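Local structure of fatty acyl CoA synthetase FADD13 (FATTY-ACYL-CoA SYNTHETASE) (Mycobacterium tuberculosis, 3R44) at residues Val438-Ile444 with Ala455-Ala461. The protein belongs to the AMP-binding (ANL) superfamily of enzymes, as a fatty acyl-CoA synthetase with a large N-terminal part and a small C-terminal domain. Residues are numbered along the deposited sequence; the frame is centred on the assembly and turned at random.
Sequences VSEVAVI and AAAIVVA
Val438-Ile444 and Ala455-Ala461 run antiparallel at 161°, their axes 4.6 Å apart, with hydrogen-bonded pairs Glu440-Val460, Ala442-Ile458 and Ile444-Ala456. The register slips by one residue in a classic beta bulge, in which Ser439 and Glu440 both face Val460. The bulge brings the N-H groups of Ser439 and Glu440 to Val460 O (Ser439 N at 2.8 Å, Glu440 N at 3.2 Å), and Ser439 OG adds a third bond from above the carbonyl plane, off the lone pairs. A chi1 of 53° places Ser439 OG between its own backbone N and carbonyl carbon, from where it reaches Val460 O, and a small polar residue suits this exposed kink.

On the face carrying Ala442, the ethyl arm of Ile458 lies over Ala442 O and ends against Ile444, Ile458 CD1 standing 3.5 Å from Ile444 CG1. Between Glu440 and Ile444 on the same face, Ala442 offers only a methyl group, on which Leu507 of helix 504-511 packs, as it does on Ile444. The Glu440 chain runs alongside Val460 in the same direction, its OE2 4.0 Å from Val460 CG1, while OE1 is salt-bridged to Arg496.

The opposite face is valine and alanine; helix 425-432 packs on Val443, Ala455 and Ala457, where small side chains allow a close approach. Val441 CG2, anti to its own N, meets Val459 CG2 at 3.9 Å, and Val443 spreads its two methyls over Ala455 and Ala457, CG2 lying 3.9 Å from Ala457 CB. Beyond the bulge, Val438 CG2 reaches Val459 CG1 at 4.0 Å, the two side chains nearly perpendicular.

The two strands form the beta hairpin of the small C-terminal domain of an AMP-binding enzyme, where strand 454-461 is the middle of a three-stranded sheet completed by strand 487-490, with helices packed on both faces.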
ATOM      1  N   VAL A 438     -18.172   7.214 -29.534  1.00 28.60           N
ATOM      2  CA  VAL A 438     -17.291   6.476 -28.640  1.00 27.07           C
ATOM      3  C   VAL A 438     -17.939   6.247 -27.270  1.00 28.41           C
ATOM      4  O   VAL A 438     -18.303   7.208 -26.606  1.00 29.84           O
ATOM      5  CB  VAL A 438     -15.973   7.237 -28.410  1.00 26.72           C
ATOM      6  CG1 VAL A 438     -15.196   6.560 -27.277  1.00 21.88           C
ATOM      7  CG2 VAL A 438     -15.141   7.289 -29.734  1.00 25.61           C
ATOM      8  N   SER A 439     -18.032   5.000 -26.808  1.00 27.17           N
ATOM      9  CA  SER A 439     -18.619   4.762 -25.487  1.00 29.23           C
ATOM     10  C   SER A 439     -17.588   4.568 -24.397  1.00 27.31           C
ATOM     11  O   SER A 439     -17.859   4.905 -23.263  1.00 27.05           O
ATOM     12  CB  SER A 439     -19.592   3.574 -25.466  1.00 30.15           C
ATOM     13  OG  SER A 439     -19.064   2.392 -25.970  1.00 33.38           O
ATOM     14  N   GLU A 440     -16.452   3.968 -24.727  1.00 25.01           N
ATOM     15  CA  GLU A 440     -15.407   3.733 -23.753  1.00 24.28           C
ATOM     16  C   GLU A 440     -14.055   3.809 -24.450  1.00 21.47           C
ATOM     17  O   GLU A 440     -13.936   3.506 -25.648  1.00 20.17           O
ATOM     18  CB  GLU A 440     -15.505   2.342 -23.081  1.00 24.78           C
ATOM     19  CG  GLU A 440     -16.784   1.956 -22.317  1.00 32.56           C
ATOM     20  CD  GLU A 440     -16.877   0.432 -22.169  1.00 36.90           C
ATOM     21  OE1 GLU A 440     -16.113  -0.150 -21.374  1.00 40.65           O
ATOM     22  OE2 GLU A 440     -17.699  -0.178 -22.869  1.00 42.11           O
ATOM     23  N   VAL A 441     -13.037   4.190 -23.683  1.00 19.76           N
ATOM     24  CA  VAL A 441     -11.639   4.221 -24.191  1.00 17.63           C
ATOM     25  C   VAL A 441     -10.654   3.918 -23.082  1.00 17.17           C
ATOM     26  O   VAL A 441     -10.818   4.377 -21.942  1.00 19.47           O
ATOM     27  CB  VAL A 441     -11.274   5.579 -24.884  1.00 18.09           C
ATOM     28  CG1 VAL A 441     -11.430   6.722 -23.949  1.00 19.90           C
ATOM     29  CG2 VAL A 441      -9.836   5.549 -25.443  1.00 14.48           C
ATOM     30  N   ALA A 442      -9.656   3.113 -23.383  1.00 14.94           N
ATOM     31  CA  ALA A 442      -8.537   2.892 -22.468  1.00 15.85           C
ATOM     32  C   ALA A 442      -7.311   2.999 -23.293  1.00 15.66           C
ATOM     33  O   ALA A 442      -7.252   2.390 -24.358  1.00 17.03           O
ATOM     34  CB  ALA A 442      -8.609   1.515 -21.883  1.00 17.08           C
ATOM     35  N   VAL A 443      -6.271   3.668 -22.773  1.00 16.71           N
ATOM     36  CA  VAL A 443      -4.994   3.836 -23.472  1.00 16.52           C
ATOM     37  C   VAL A 443      -3.899   3.100 -22.700  1.00 16.71           C
ATOM     38  O   VAL A 443      -3.818   3.223 -21.458  1.00 17.56           O
ATOM     39  CB  VAL A 443      -4.630   5.327 -23.677  1.00 16.82           C
ATOM     40  CG1 VAL A 443      -3.150   5.513 -24.178  1.00 18.10           C
ATOM     41  CG2 VAL A 443      -5.630   5.991 -24.659  1.00 17.10           C
ATOM     42  N   ILE A 444      -3.127   2.313 -23.436  1.00 17.23           N
ATOM     43  CA  ILE A 444      -1.932   1.620 -22.937  1.00 17.91           C
ATOM     44  C   ILE A 444      -0.741   1.811 -23.859  1.00 17.46           C
ATOM     45  O   ILE A 444      -0.874   2.075 -25.062  1.00 18.19           O
ATOM     46  CB  ILE A 444      -2.139   0.094 -22.784  1.00 19.22           C
ATOM     47  CG1 ILE A 444      -2.564  -0.529 -24.115  1.00 19.12           C
ATOM     48  CG2 ILE A 444      -3.140  -0.183 -21.663  1.00 21.23           C
ATOM     49  CD1 ILE A 444      -2.495  -2.100 -24.139  1.00 20.78           C
ATOM     50  N   ALA A 455       1.581   4.867 -27.671  1.00 21.16           N
ATOM     51  CA  ALA A 455       0.281   4.930 -27.055  1.00 19.23           C
ATOM     52  C   ALA A 455      -0.739   4.360 -27.996  1.00 18.07           C
ATOM     53  O   ALA A 455      -0.862   4.812 -29.121  1.00 19.64           O
ATOM     54  CB  ALA A 455      -0.081   6.368 -26.742  1.00 20.50           C
ATOM     55  N   ALA A 456      -1.421   3.314 -27.557  1.00 16.75           N
ATOM     56  CA  ALA A 456      -2.476   2.668 -28.267  1.00 15.95           C
ATOM     57  C   ALA A 456      -3.794   2.970 -27.553  1.00 15.20           C
ATOM     58  O   ALA A 456      -3.945   2.673 -26.371  1.00 16.44           O
ATOM     59  CB  ALA A 456      -2.291   1.138 -28.272  1.00 15.74           C
ATOM     60  N   ALA A 457      -4.740   3.537 -28.264  1.00 14.15           N
ATOM     61  CA  ALA A 457      -6.112   3.718 -27.738  1.00 13.70           C
ATOM     62  C   ALA A 457      -6.989   2.547 -28.080  1.00 14.41           C
ATOM     63  O   ALA A 457      -7.234   2.270 -29.256  1.00 15.85           O
ATOM     64  CB  ALA A 457      -6.695   5.034 -28.326  1.00 14.82           C
ATOM     65  N   ILE A 458      -7.491   1.863 -27.059  1.00 13.94           N
ATOM     66  CA  ILE A 458      -8.443   0.772 -27.220  1.00 13.98           C
ATOM     67  C   ILE A 458      -9.851   1.371 -27.038  1.00 14.47           C
ATOM     68  O   ILE A 458     -10.197   1.925 -25.972  1.00 15.90           O
ATOM     69  CB  ILE A 458      -8.154  -0.381 -26.259  1.00 13.69           C
ATOM     70  CG1 ILE A 458      -6.709  -0.911 -26.482  1.00 19.25           C
ATOM     71  CG2 ILE A 458      -9.100  -1.495 -26.592  1.00 15.37           C
ATOM     72  CD1 ILE A 458      -5.743  -0.326 -25.675  1.00 24.28           C
ATOM     73  N   VAL A 459     -10.639   1.318 -28.086  1.00 13.88           N
ATOM     74  CA  VAL A 459     -11.842   2.128 -28.149  1.00 14.49           C
ATOM     75  C   VAL A 459     -13.021   1.217 -28.363  1.00 15.55           C
ATOM     76  O   VAL A 459     -12.982   0.364 -29.260  1.00 16.90           O
ATOM     77  CB  VAL A 459     -11.758   3.148 -29.299  1.00 16.21           C
ATOM     78  CG1 VAL A 459     -13.099   3.851 -29.402  1.00 14.63           C
ATOM     79  CG2 VAL A 459     -10.576   4.167 -29.035  1.00 17.22           C
ATOM     80  N   VAL A 460     -14.070   1.392 -27.578  1.00 16.83           N
ATOM     81  CA  VAL A 460     -15.356   0.767 -27.838  1.00 17.29           C
ATOM     82  C   VAL A 460     -16.246   1.846 -28.417  1.00 19.13           C
ATOM     83  O   VAL A 460     -16.462   2.914 -27.796  1.00 19.46           O
ATOM     84  CB  VAL A 460     -15.970   0.148 -26.535  1.00 16.64           C
ATOM     85  CG1 VAL A 460     -17.324  -0.513 -26.803  1.00 18.12           C
ATOM     86  CG2 VAL A 460     -14.983  -0.775 -25.851  1.00 17.31           C
ATOM     87  N   ALA A 461     -16.723   1.632 -29.644  1.00 20.53           N
ATOM     88  CA  ALA A 461     -17.478   2.664 -30.352  1.00 22.62           C
ATOM     89  C   ALA A 461     -18.438   2.055 -31.340  1.00 24.91           C
ATOM     90  O   ALA A 461     -18.325   0.855 -31.685  1.00 24.46           O
ATOM     91  CB  ALA A 461     -16.552   3.609 -31.093  1.00 23.99           C
TER